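Local coordinates for protein copper-containing nitrite reductase (PDB 6HBE) that probably catalyses the one-electron reduction of nitrite to nitric oxide at copper sites, working as a homotrimer, at residues C[159-164]-C[177-182]; C[32-37]-C[181-186]; C[168-173]-C[207-212]; C[125-130]-C[311-316]; C[263-268]-C[275-280]. All coordinates share one frame; numbering follows the deposited sequence.

Contact 1 of 5, residues C[159-164]-C[177-182]; sequences IQSEAY and YVMFNG
Residues 159-163 and 177-180 form a buried antiparallel strand pair at the edge of a mixed sheet, with 177-180 as its outermost strand in this chain. Ser161 and Met179 make a hydrogen-bonded pair: Ser161 N gives to Met179 O at 3.0 Å and Met179 N gives to Ser161 O at 2.9 Å. Ala163 N continues the pattern to Tyr177 O. The return bond from Tyr177 N is weak. At the other end Asn181 takes over. Its N reaches Ile159 O at 2.8 Å, and its side-chain OD1 accepts from Ile159 N at 2.9 Å, almost straight at 174°. The amide thus stands in for a backbone carbonyl where the strand turns away. This sheet belongs to a cupredoxin-type Greek-key sandwich, as expected for copper nitrite reductases. Gln160 and Phe180 share one face with Glu162 and Val178. The Gln160 chain runs extended, and its OE1 meets the Phe180 ring edge at CE1, 3.7 Å away. That oxygen is also hydrogen-bonded by Ser213. Val178 CG1 touches Gln160 NE2, while CG2 lies beside Glu162 CG. On the other face, Ser161 OG sits between its own N and carbonyl carbon (chi1 69°), where a water bonds it at 2.7 Å. The same water gives to Met179 O and accepts from Gly182 N. Met179 bends at its thioether, bringing CE to 4.1 Å from Ala163 CB.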
# COMPACT_ATOMS: atom_id res chain seq x y z
N ILE C 159 13.44 10.71 11.91
CA ILE C 159 12.03 10.48 11.58
C ILE C 159 11.91 10.27 10.08
O ILE C 159 12.51 11.04 9.32
CB ILE C 159 11.11 11.64 12.02
CG1 ILE C 159 10.84 11.52 13.53
CG2 ILE C 159 9.80 11.68 11.24
CD1 ILE C 159 10.16 12.73 14.16
N GLN C 160 11.16 9.24 9.70
CA GLN C 160 10.66 9.08 8.35
C GLN C 160 9.23 9.57 8.24
O GLN C 160 8.40 9.18 9.05
CB GLN C 160 10.74 7.60 7.90
CG GLN C 160 10.35 7.41 6.43
CD GLN C 160 10.47 5.96 5.96
OE1 GLN C 160 11.49 5.28 6.19
NE2 GLN C 160 9.40 5.47 5.32
N SER C 161 8.91 10.35 7.20
CA SER C 161 7.55 10.89 7.04
C SER C 161 7.25 11.14 5.56
O SER C 161 8.16 11.25 4.74
CB SER C 161 7.37 12.19 7.85
OG SER C 161 8.13 13.27 7.32
N GLU C 162 5.95 11.23 5.26
CA GLU C 162 5.41 11.37 3.90
C GLU C 162 4.81 12.75 3.69
O GLU C 162 4.37 13.38 4.64
CB GLU C 162 4.29 10.31 3.67
CG GLU C 162 4.74 8.85 3.84
CD GLU C 162 3.69 7.92 4.45
OE1 GLU C 162 2.43 8.17 4.36
OE2 GLU C 162 4.15 6.92 5.10
N ALA C 163 4.80 13.21 2.43
CA ALA C 163 4.09 14.42 2.04
C ALA C 163 3.11 14.09 0.93
O ALA C 163 3.42 13.25 0.09
CB ALA C 163 5.05 15.50 1.56
N TYR C 164 1.93 14.74 0.96
CA TYR C 164 0.83 14.48 0.01
C TYR C 164 0.43 15.70 -0.83
O TYR C 164 0.36 16.84 -0.29
CB TYR C 164 -0.38 13.90 0.76
CG TYR C 164 -0.11 12.49 1.24
CD1 TYR C 164 0.50 12.26 2.48
CD2 TYR C 164 -0.42 11.38 0.44
CE1 TYR C 164 0.82 10.98 2.90
CE2 TYR C 164 -0.12 10.07 0.85
CZ TYR C 164 0.51 9.88 2.08
OH TYR C 164 0.85 8.61 2.49
N TYR C 177 6.22 12.64 -1.69
CA TYR C 177 7.60 12.56 -1.23
C TYR C 177 7.63 11.75 0.05
O TYR C 177 6.63 11.72 0.79
CB TYR C 177 8.23 13.95 -1.02
CG TYR C 177 8.24 14.83 -2.27
CD1 TYR C 177 8.83 14.40 -3.44
CD2 TYR C 177 7.63 16.09 -2.25
CE1 TYR C 177 8.78 15.18 -4.61
CE2 TYR C 177 7.60 16.89 -3.41
CZ TYR C 177 8.20 16.45 -4.57
OH TYR C 177 8.16 17.28 -5.71
N VAL C 178 8.75 11.07 0.26
CA VAL C 178 9.03 10.36 1.53
C VAL C 178 10.46 10.71 1.95
O VAL C 178 11.37 10.71 1.12
CB VAL C 178 8.84 8.84 1.39
CG1 VAL C 178 8.93 8.19 2.78
CG2 VAL C 178 7.48 8.52 0.77
N MET C 179 10.66 11.05 3.22
CA MET C 179 11.91 11.77 3.63
C MET C 179 12.35 11.50 5.06
O MET C 179 11.51 11.17 5.91
CB MET C 179 11.79 13.30 3.40
CG MET C 179 10.72 14.03 4.17
SD MET C 179 10.23 15.63 3.42
CE MET C 179 9.06 15.00 2.24
N PHE C 180 13.67 11.65 5.31
CA PHE C 180 14.23 11.58 6.67
C PHE C 180 14.40 13.04 7.16
O PHE C 180 14.98 13.90 6.45
CB PHE C 180 15.60 10.87 6.74
CG PHE C 180 15.61 9.42 6.29
CD1 PHE C 180 14.59 8.52 6.66
CD2 PHE C 180 16.68 8.92 5.54
CE1 PHE C 180 14.64 7.18 6.26
CE2 PHE C 180 16.72 7.58 5.15
CZ PHE C 180 15.69 6.72 5.50
N ASN C 181 13.91 13.32 8.36
CA ASN C 181 13.99 14.66 8.97
C ASN C 181 13.59 15.85 8.04
O ASN C 181 14.24 16.89 7.99
CB ASN C 181 15.38 14.81 9.60
CG ASN C 181 15.55 13.88 10.79
OD1 ASN C 181 14.56 13.35 11.30
ND2 ASN C 181 16.79 13.66 11.22
N GLY C 182 12.49 15.66 7.32
CA GLY C 182 11.78 16.79 6.65
C GLY C 182 12.29 17.33 5.34
O GLY C 182 11.82 18.37 4.88
O HOH W 1 10.78 13.45 7.93

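Contact 2 of 5, residues C[32-37]-C[181-186]; sequences IFEVDQ and NGRNFR. With CA (calcium ion), chain O.
A calcium site and a classic beta bulge mark the end of strand 21-36, where Asp36 and Gln37 meet the loop at 181-186. Calcium is bound by Asp36 OD1 at 2.5 Å, by Gln37 OE1 and by five waters. Gln37 is bent at chi2 (78°), which folds its amide back toward the metal beside Asp36. Its NE2 is hydrogen-bonded to Asp189 OD2. The other carboxylate oxygen, Asp36 OD2, accepts from Asn184 ND2 at 2.9 Å. The donor comes on the anti side, somewhat out of the carboxylate plane, and the two flat groups stand nearly perpendicular. Asn184 is thus a second-shell residue that steadies the ligand. Its backbone O also accepts from a calcium-bound water, and its N bonds to Val35 O at 2.9 Å. Arg183 stretches out from CG to NE alongside Glu34. Its NH1 bonds to Glu34 O at 3.0 Å, from above the carbonyl plane. The same nitrogen makes a salt bridge to Glu34 OE1 at 3.2 Å, though as a hydrogen bond it is weak. A water bridges Arg183 NH2 and Glu34 OE1. The backbone of Asp36 lies over one face of the guanidinium. Residues 183-186 form a type II turn that leads into helix 186-189. Val35 and Asn184 pack on Tyr177 and Met179 of strand 177-180, and Val378 of the second subunit lies against Asp36 and Asn184.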
# COMPACT_ATOMS: atom_id res chain seq x y z
N ILE C 32 5.10 26.83 5.96
CA ILE C 32 5.55 26.46 4.63
C ILE C 32 6.95 25.84 4.78
O ILE C 32 7.83 26.48 5.36
CB ILE C 32 5.60 27.66 3.67
CG1 ILE C 32 4.26 28.40 3.65
CG2 ILE C 32 5.99 27.23 2.26
CD1 ILE C 32 4.25 29.63 2.77
N PHE C 33 7.14 24.61 4.29
CA PHE C 33 8.43 23.90 4.38
C PHE C 33 9.13 23.76 3.01
O PHE C 33 8.49 23.43 2.03
CB PHE C 33 8.21 22.50 4.99
CG PHE C 33 7.17 22.44 6.08
CD1 PHE C 33 7.41 23.00 7.32
CD2 PHE C 33 5.96 21.74 5.89
CE1 PHE C 33 6.47 22.93 8.34
CE2 PHE C 33 5.00 21.67 6.91
CZ PHE C 33 5.27 22.26 8.14
N GLU C 34 10.45 24.01 2.92
CA GLU C 34 11.19 23.73 1.67
C GLU C 34 11.69 22.26 1.69
O GLU C 34 12.72 21.95 2.23
CB GLU C 34 12.35 24.72 1.43
CG GLU C 34 12.79 24.74 -0.05
CD GLU C 34 14.16 25.37 -0.34
OE1 GLU C 34 14.96 25.52 0.60
OE2 GLU C 34 14.44 25.70 -1.54
N VAL C 35 10.93 21.36 1.08
CA VAL C 35 11.24 19.92 1.15
C VAL C 35 12.27 19.42 0.11
O VAL C 35 12.70 18.28 0.17
CB VAL C 35 9.96 19.06 1.08
CG1 VAL C 35 9.09 19.32 2.30
CG2 VAL C 35 9.18 19.26 -0.22
N ASP C 36 12.57 20.23 -0.90
CA ASP C 36 13.63 19.94 -1.87
C ASP C 36 14.05 21.30 -2.44
O ASP C 36 13.38 22.31 -2.15
CB ASP C 36 13.08 19.01 -2.96
CG ASP C 36 14.12 18.07 -3.55
OD1 ASP C 36 15.30 18.49 -3.73
OD2 ASP C 36 13.75 16.92 -3.89
N GLN C 37 15.12 21.36 -3.24
CA GLN C 37 15.51 22.63 -3.86
C GLN C 37 14.38 23.12 -4.73
O GLN C 37 13.94 22.40 -5.61
CB GLN C 37 16.80 22.52 -4.72
CG GLN C 37 18.10 22.29 -3.94
CD GLN C 37 18.29 20.86 -3.49
OE1 GLN C 37 17.67 19.94 -4.02
NE2 GLN C 37 19.15 20.65 -2.49
N ASN C 181 13.91 13.32 8.36
CA ASN C 181 13.99 14.66 8.97
C ASN C 181 13.59 15.85 8.04
O ASN C 181 14.24 16.89 7.99
CB ASN C 181 15.38 14.81 9.60
CG ASN C 181 15.55 13.88 10.79
OD1 ASN C 181 14.56 13.35 11.30
ND2 ASN C 181 16.79 13.66 11.22
N GLY C 182 12.49 15.66 7.32
CA GLY C 182 11.78 16.79 6.65
C GLY C 182 12.29 17.33 5.34
O GLY C 182 11.82 18.37 4.88
N ARG C 183 13.25 16.66 4.70
CA ARG C 183 13.78 17.14 3.42
C ARG C 183 14.32 15.98 2.57
O ARG C 183 15.07 15.14 3.07
CB ARG C 183 14.88 18.18 3.68
CG ARG C 183 15.38 18.92 2.44
CD ARG C 183 16.30 20.07 2.87
NE ARG C 183 17.08 20.68 1.79
CZ ARG C 183 16.75 21.78 1.11
NH1 ARG C 183 15.59 22.42 1.32
NH2 ARG C 183 17.58 22.25 0.18
N ASN C 184 13.92 15.94 1.30
CA ASN C 184 14.30 14.89 0.36
C ASN C 184 15.81 14.75 0.26
O ASN C 184 16.50 15.74 0.01
CB ASN C 184 13.75 15.21 -1.04
CG ASN C 184 12.23 15.13 -1.13
OD1 ASN C 184 11.57 14.62 -0.23
ND2 ASN C 184 11.69 15.66 -2.21
N PHE C 185 16.34 13.55 0.47
CA PHE C 185 17.79 13.29 0.29
C PHE C 185 18.68 14.29 1.08
O PHE C 185 19.82 14.59 0.70
CB PHE C 185 18.15 13.27 -1.21
CG PHE C 185 17.35 12.24 -2.01
CD1 PHE C 185 17.38 10.88 -1.65
CD2 PHE C 185 16.60 12.62 -3.12
CE1 PHE C 185 16.63 9.93 -2.35
CE2 PHE C 185 15.87 11.67 -3.82
CZ PHE C 185 15.90 10.33 -3.44
N ARG C 186 18.15 14.76 2.22
CA ARG C 186 18.85 15.69 3.12
C ARG C 186 20.30 15.29 3.41
O ARG C 186 21.21 16.13 3.38
CB ARG C 186 18.07 15.74 4.44
CG ARG C 186 18.64 16.69 5.42
CD ARG C 186 17.69 16.93 6.56
NE ARG C 186 18.36 17.90 7.41
CZ ARG C 186 17.82 18.51 8.45
NH1 ARG C 186 16.57 18.29 8.81
NH2 ARG C 186 18.57 19.36 9.13
CA CA O . 17.45 17.61 -4.52
O HOH W 2 17.63 24.86 -1.06
O HOH W 3 16.04 15.68 -4.68
O HOH W 4 17.95 16.88 -2.46
O HOH W 5 20.00 17.85 -4.30
O HOH W 6 18.63 15.81 -5.82
O HOH W 7 17.26 18.44 -6.47

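Contact 3 of 5, residues C[168-173]-C[207-212]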
# COMPACT_ATOMS: atom_id res chain seq x y z
N ARG C 168 -7.25 13.26 -1.71
CA ARG C 168 -7.51 12.10 -2.56
C ARG C 168 -6.31 11.14 -2.53
O ARG C 168 -6.49 9.94 -2.36
CB ARG C 168 -7.76 12.56 -4.01
CG ARG C 168 -8.03 11.48 -5.05
CD ARG C 168 -9.36 10.76 -4.90
NE ARG C 168 -9.33 9.64 -3.95
CZ ARG C 168 -10.37 9.13 -3.30
NH1 ARG C 168 -11.60 9.66 -3.38
NH2 ARG C 168 -10.18 8.06 -2.50
N ASP C 169 -5.11 11.67 -2.72
CA ASP C 169 -3.88 10.84 -2.69
C ASP C 169 -3.63 10.30 -1.28
O ASP C 169 -3.18 9.16 -1.14
CB ASP C 169 -2.65 11.64 -3.13
CG ASP C 169 -2.61 11.89 -4.63
OD1 ASP C 169 -3.42 11.28 -5.36
OD2 ASP C 169 -1.73 12.66 -5.07
N PHE C 170 -3.97 11.08 -0.25
CA PHE C 170 -3.85 10.60 1.14
C PHE C 170 -4.74 9.35 1.40
O PHE C 170 -4.27 8.35 2.01
CB PHE C 170 -4.14 11.70 2.16
CG PHE C 170 -4.05 11.21 3.60
CD1 PHE C 170 -2.82 10.81 4.14
CD2 PHE C 170 -5.18 11.14 4.39
CE1 PHE C 170 -2.75 10.32 5.45
CE2 PHE C 170 -5.11 10.63 5.70
CZ PHE C 170 -3.89 10.23 6.22
N TYR C 171 -6.01 9.40 1.01
CA TYR C 171 -6.92 8.22 1.09
C TYR C 171 -6.35 7.01 0.33
O TYR C 171 -6.38 5.89 0.83
CB TYR C 171 -8.33 8.56 0.57
CG TYR C 171 -9.32 9.02 1.61
CD1 TYR C 171 -9.09 10.14 2.39
CD2 TYR C 171 -10.54 8.36 1.76
CE1 TYR C 171 -10.01 10.56 3.34
CE2 TYR C 171 -11.47 8.77 2.69
CZ TYR C 171 -11.20 9.87 3.48
OH TYR C 171 -12.13 10.25 4.43
N ASP C 172 -5.81 7.25 -0.84
CA ASP C 172 -5.26 6.21 -1.70
C ASP C 172 -3.84 5.69 -1.34
O ASP C 172 -3.33 4.76 -2.00
CB ASP C 172 -5.28 6.74 -3.16
CG ASP C 172 -6.70 7.03 -3.69
OD1 ASP C 172 -7.67 6.57 -3.10
OD2 ASP C 172 -6.83 7.74 -4.72
N GLY C 173 -3.19 6.27 -0.34
CA GLY C 173 -1.81 5.89 0.05
C GLY C 173 -0.75 6.26 -0.97
O GLY C 173 0.29 5.58 -1.06
N VAL C 207 6.80 7.89 11.23
CA VAL C 207 5.50 8.51 11.54
C VAL C 207 4.43 8.15 10.47
O VAL C 207 3.25 8.33 10.70
CB VAL C 207 5.51 10.04 11.73
CG1 VAL C 207 6.52 10.49 12.76
CG2 VAL C 207 5.68 10.79 10.43
N GLY C 208 4.86 7.64 9.33
CA GLY C 208 3.92 7.36 8.25
C GLY C 208 3.47 8.68 7.57
O GLY C 208 4.33 9.46 7.16
N PRO C 209 2.16 8.95 7.47
CA PRO C 209 1.11 8.26 8.20
C PRO C 209 0.50 7.00 7.57
O PRO C 209 -0.32 6.32 8.26
CB PRO C 209 0.01 9.34 8.34
CG PRO C 209 0.68 10.61 8.04
CD PRO C 209 1.64 10.23 6.95
N ASN C 210 0.85 6.66 6.32
CA ASN C 210 0.30 5.46 5.64
C ASN C 210 1.25 4.27 5.40
O ASN C 210 0.81 3.13 5.41
CB ASN C 210 -0.25 5.86 4.26
CG ASN C 210 -1.60 6.54 4.34
OD1 ASN C 210 -2.44 6.19 5.17
ND2 ASN C 210 -1.84 7.49 3.47
N LEU C 211 2.54 4.54 5.16
CA LEU C 211 3.44 3.51 4.57
C LEU C 211 4.39 2.87 5.60
O LEU C 211 4.76 3.51 6.60
CB LEU C 211 4.23 4.07 3.40
CG LEU C 211 3.35 4.74 2.36
CD1 LEU C 211 4.19 5.44 1.34
CD2 LEU C 211 2.33 3.77 1.72
N THR C 212 4.74 1.62 5.36
CA THR C 212 5.65 0.86 6.24
C THR C 212 7.08 1.13 5.76
O THR C 212 7.29 1.47 4.58
CB THR C 212 5.24 -0.63 6.18
OG1 THR C 212 3.93 -0.78 6.79
CG2 THR C 212 6.25 -1.58 6.87
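The Phe170 ring has Pro209 CB at its edge, with Phe170 CE1 4.1 Å away. The Asn210 amide approaches the same ring obliquely, its ND2 3.5 Å from Phe170 CD1. Amide and ring planes differ by 26°. Tyr164 adds an edge-to-face ring contact with Phe170, and Met127 also touches that ring. The ring reaches this place because CG stands opposite the backbone N of Phe170 (chi1 179°). One polar bond joins the two segments. Asn210 ND2 gives to Phe170 O at 3.0 Å, in the carbonyl plane and on a lone pair, although the N-H is bent at 136°. Phe170 O also accepts a weak bond from Gly173 N. Gly173 follows helix 167-172 in a Schellman motif, so the asparagine grips a carbonyl of the last helical turn. Leu211 CD2 lies 3.9 Å from Gly173 O. A cis peptide bond precedes Pro209, just after strand 199-208. Pro209 also packs on Phe269 of the third subunit. Asn210 has other partners: ND2 meets Tyr164 OH, and OD1 takes a weak bond from Gly270 N of the third subunit. One amide therefore ties the end of a helix to the loop after a strand and also reaches weakly across the trimer interface, while proline and phenylalanine supply the apolar part.

Contact 4 of 5, residues C[125-130]-C[311-316]; sequences HTMGGQ and VDPYGL. With CU (copper (II) ion), chain N.
Met127 and Gly128 meet Pro313 and Tyr314 in a small buried contact, with packing close at the tyrosine hydroxyl and sparser around the methionine. The close part is Tyr314 OH against Gly128 CA, 3.2 Å apart. Gly128 turns no side chain toward the hydroxyl, which can therefore lie right against its backbone. Tyr314 OH also lies 3.9 Å from His125 CA, and it is hydrogen-bonded to Ala124 O, just before the segment. On the sparser side, Met127 SD stands 4.9 Å from the Tyr314 ring centroid, obliquely placed. This is a Met-aromatic contact. The sulfur is nearest the OH end of the ring, and CE reaches on to Pro313 CB at 3.9 Å. Bends at chi2 (74°) and chi3 (56°) curl the methionine back to make both touches. Pro313 CG in turn sits 4.0 Å above the Tyr314 ring, over its centre. No open solvent side appears, since all five touching residues are buried. Lys361 binds the carbonyls of Asp312, Pro313 and Gly315. The 125-130 loop leaves helix 120-126 through a type I turn and a Schellman motif at Gly129. Its two ends bind copper through His125 ND1 at 2.0 Å and Gln130 OE1 at 2.0 Å. His125 NE2 is hydrogen-bonded to Glu385 OE1. His75 and Cys115 complete the site, which fits a type 1 copper centre with Gln130 in the place often held by methionine.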
# COMPACT_ATOMS: atom_id res chain seq x y z
N HIS C 125 -4.98 16.61 10.32
CA HIS C 125 -3.85 17.51 10.68
C HIS C 125 -2.49 16.81 10.70
O HIS C 125 -1.48 17.41 10.33
CB HIS C 125 -4.07 18.18 12.04
CG HIS C 125 -5.10 19.26 12.02
ND1 HIS C 125 -4.99 20.41 12.79
CD2 HIS C 125 -6.27 19.38 11.34
CE1 HIS C 125 -6.05 21.17 12.60
NE2 HIS C 125 -6.84 20.58 11.72
N THR C 126 -2.44 15.57 11.17
CA THR C 126 -1.16 14.84 11.25
C THR C 126 -0.54 14.71 9.87
O THR C 126 0.67 15.00 9.65
CB THR C 126 -1.34 13.50 11.96
OG1 THR C 126 -1.71 13.72 13.33
CG2 THR C 126 -0.04 12.67 11.91
N MET C 127 -1.35 14.37 8.89
CA MET C 127 -0.84 14.25 7.51
C MET C 127 -0.36 15.55 6.87
O MET C 127 0.38 15.50 5.89
CB MET C 127 -1.80 13.48 6.60
CG MET C 127 -3.12 14.11 6.30
SD MET C 127 -3.00 15.49 5.16
CE MET C 127 -2.21 14.86 3.74
N GLY C 128 -0.76 16.69 7.44
CA GLY C 128 -0.25 18.02 7.02
C GLY C 128 1.07 18.48 7.61
O GLY C 128 1.52 19.58 7.30
N GLY C 129 1.72 17.67 8.47
CA GLY C 129 3.06 18.01 8.97
C GLY C 129 3.23 18.06 10.47
O GLY C 129 4.38 18.20 10.94
N GLN C 130 2.13 17.98 11.23
CA GLN C 130 2.16 18.22 12.68
C GLN C 130 2.51 16.97 13.47
O GLN C 130 1.63 16.26 13.99
CB GLN C 130 0.83 18.81 13.19
CG GLN C 130 0.75 20.32 13.17
CD GLN C 130 -0.61 20.91 13.65
OE1 GLN C 130 -1.74 20.40 13.40
NE2 GLN C 130 -0.49 22.05 14.32
N VAL C 311 3.36 22.54 -3.21
CA VAL C 311 2.50 21.40 -2.89
C VAL C 311 1.60 21.86 -1.73
O VAL C 311 2.08 22.50 -0.79
CB VAL C 311 3.36 20.19 -2.43
CG1 VAL C 311 2.47 18.98 -2.12
CG2 VAL C 311 4.42 19.84 -3.47
N ASP C 312 0.30 21.55 -1.81
CA ASP C 312 -0.65 21.85 -0.75
C ASP C 312 -1.77 20.81 -0.73
O ASP C 312 -2.63 20.84 -1.60
CB ASP C 312 -1.23 23.27 -0.95
CG ASP C 312 -2.17 23.71 0.18
OD1 ASP C 312 -2.54 22.92 1.10
OD2 ASP C 312 -2.51 24.89 0.17
N PRO C 313 -1.78 19.90 0.26
CA PRO C 313 -2.80 18.87 0.19
C PRO C 313 -4.25 19.40 0.27
O PRO C 313 -5.12 18.87 -0.43
CB PRO C 313 -2.47 17.97 1.39
CG PRO C 313 -1.69 18.83 2.32
CD PRO C 313 -0.92 19.75 1.45
N TYR C 314 -4.46 20.44 1.07
CA TYR C 314 -5.79 20.99 1.35
C TYR C 314 -6.31 22.05 0.34
O TYR C 314 -7.51 22.20 0.18
CB TYR C 314 -5.76 21.66 2.69
CG TYR C 314 -5.13 20.87 3.84
CD1 TYR C 314 -5.65 19.66 4.26
CD2 TYR C 314 -4.00 21.35 4.49
CE1 TYR C 314 -5.08 18.98 5.32
CE2 TYR C 314 -3.44 20.68 5.55
CZ TYR C 314 -3.97 19.50 5.96
OH TYR C 314 -3.39 18.85 7.04
N GLY C 315 -5.40 22.76 -0.31
CA GLY C 315 -5.74 23.99 -1.07
C GLY C 315 -5.16 24.00 -2.46
O GLY C 315 -4.92 22.95 -3.05
N LEU C 316 -4.96 25.21 -3.01
CA LEU C 316 -4.49 25.36 -4.37
C LEU C 316 -2.97 25.13 -4.44
O LEU C 316 -2.21 25.66 -3.63
CB LEU C 316 -4.85 26.75 -4.91
CG LEU C 316 -6.34 27.13 -4.88
CD1 LEU C 316 -6.52 28.56 -5.42
CD2 LEU C 316 -7.21 26.16 -5.67
CU CU N . -3.57 20.68 14.22

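Contact 5 of 5, residues C[263-268]-C[275-280]. With CU (copper (II) ion), chain E.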
# COMPACT_ATOMS: atom_id res chain seq x y z
N THR C 263 25.35 3.71 3.34
CA THR C 263 24.11 4.41 2.96
C THR C 263 22.95 3.96 3.86
O THR C 263 22.68 2.77 3.97
CB THR C 263 23.83 4.20 1.46
OG1 THR C 263 24.84 4.87 0.70
CG2 THR C 263 22.48 4.74 1.05
N LEU C 264 22.23 4.92 4.44
CA LEU C 264 21.02 4.67 5.23
C LEU C 264 19.81 4.78 4.30
O LEU C 264 19.64 5.78 3.57
CB LEU C 264 20.91 5.73 6.33
CG LEU C 264 19.70 5.66 7.26
CD1 LEU C 264 19.87 4.46 8.20
CD2 LEU C 264 19.52 6.97 8.05
N VAL C 265 18.94 3.77 4.33
CA VAL C 265 17.85 3.70 3.34
C VAL C 265 16.72 2.82 3.90
O VAL C 265 16.94 1.93 4.79
CB VAL C 265 18.40 3.18 1.97
CG1 VAL C 265 18.80 1.72 2.04
CG2 VAL C 265 17.42 3.43 0.81
N THR C 266 15.51 3.09 3.40
CA THR C 266 14.39 2.16 3.56
C THR C 266 14.37 1.20 2.38
O THR C 266 14.41 1.61 1.21
CB THR C 266 12.98 2.83 3.71
OG1 THR C 266 11.98 1.81 3.64
CG2 THR C 266 12.69 3.87 2.62
N HIS C 267 14.24 -0.09 2.67
CA HIS C 267 14.23 -1.09 1.58
C HIS C 267 12.84 -1.22 0.88
O HIS C 267 12.69 -2.05 -0.00
CB HIS C 267 14.80 -2.44 2.05
CG HIS C 267 15.98 -2.89 1.22
ND1 HIS C 267 15.83 -3.49 -0.01
CD2 HIS C 267 17.32 -2.76 1.42
CE1 HIS C 267 17.03 -3.74 -0.52
NE2 HIS C 267 17.94 -3.30 0.33
N VAL C 268 11.87 -0.37 1.26
CA VAL C 268 10.63 -0.20 0.52
C VAL C 268 11.01 0.79 -0.61
O VAL C 268 10.94 2.05 -0.43
CB VAL C 268 9.48 0.33 1.40
CG1 VAL C 268 8.21 0.51 0.56
CG2 VAL C 268 9.23 -0.61 2.57
N GLY C 275 12.80 10.09 -1.81
CA GLY C 275 13.57 10.97 -0.94
C GLY C 275 14.19 10.36 0.32
O GLY C 275 14.91 11.06 1.00
N ALA C 276 13.90 9.10 0.62
CA ALA C 276 14.27 8.48 1.95
C ALA C 276 15.54 7.64 1.79
O ALA C 276 15.53 6.39 1.83
CB ALA C 276 13.11 7.66 2.47
N LEU C 277 16.65 8.38 1.61
CA LEU C 277 17.97 7.79 1.44
C LEU C 277 18.96 8.88 1.95
O LEU C 277 18.78 10.07 1.65
CB LEU C 277 18.22 7.45 -0.05
CG LEU C 277 19.55 6.72 -0.43
CD1 LEU C 277 19.41 5.81 -1.66
CD2 LEU C 277 20.73 7.70 -0.61
N GLY C 278 19.95 8.48 2.75
CA GLY C 278 21.03 9.38 3.24
C GLY C 278 22.37 8.65 3.37
O GLY C 278 22.42 7.43 3.11
N ILE C 279 23.44 9.38 3.70
CA ILE C 279 24.82 8.82 3.69
C ILE C 279 25.50 9.04 5.04
O ILE C 279 25.51 10.18 5.52
CB ILE C 279 25.69 9.47 2.59
CG1 ILE C 279 25.17 9.12 1.21
CG2 ILE C 279 27.16 9.02 2.69
CD1 ILE C 279 25.74 9.94 0.06
N LEU C 280 26.04 7.97 5.64
CA LEU C 280 27.03 8.04 6.73
C LEU C 280 28.44 7.94 6.11
O LEU C 280 28.80 6.90 5.57
CB LEU C 280 26.81 6.89 7.72
CG LEU C 280 25.35 6.68 8.21
CD1 LEU C 280 25.26 5.53 9.18
CD2 LEU C 280 24.77 7.94 8.81
CU CU E . 19.95 -3.60 -0.05
O HOH W 8 21.64 -2.59 0.15
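Leu264 and Gly278 make a hydrogen-bonded pair between antiparallel strands 260-266 and 277-282. Gly278 N gives to Leu264 O at 2.8 Å. In return Leu264 N gives to Gly278 O at 2.8 Å. On one face Thr263 and Val265 share the Leu277 side chain. Thr263 CG2 touches Leu277 CD2 at 3.8 Å, and Val265 CG2 lies 4.0 Å from Leu277 CD1. Leu277 extends its CG trans to the backbone N (chi1 -176°), which lets CD2 face Thr263 and CD1 face Val265. Farther along, Thr266 CG2 meets Ala276 CB at 3.8 Å. Ala276 O is buried here and has no polar partner in the model. Thr266 OG1 accepts from Val268 N, forming an ST turn that spans His267. It also accepts from Thr214 N of the neighbouring strand. Phe269 stacks on the His267 ring, and His216 meets it edge-to-face. His267 NE2 binds copper at 2.1 Å, with a water as a further ligand. His80 and His114 of the second subunit complete this three-histidine site, the type 2 copper centre shared between subunits in copper nitrite reductases.

Contacts 1, 4 and 5 are buried, while contacts 2 and 3 are only partly so. Contacts 1 and 5 are strand pairings in different sheets, joined where Phe180 packs on Ala276 and Leu277. Contact 2 continues from contact 1 through Asn181 and Gly182, but trades backbone pairing for charged groups and calcium. Contact 3 meets contact 1 at Glu162, whose carboxylate accepts from the backbone N of Asn210 and Leu211. Met127 of contact 4 packs on Phe170 and Tyr164, linking it to contacts 3 and 1. Contacts 4 and 5, whose centres are about 24 Å apart, hold ligands of different copper ions. Mainly apolar contact 4 contrasts with the bonded strands.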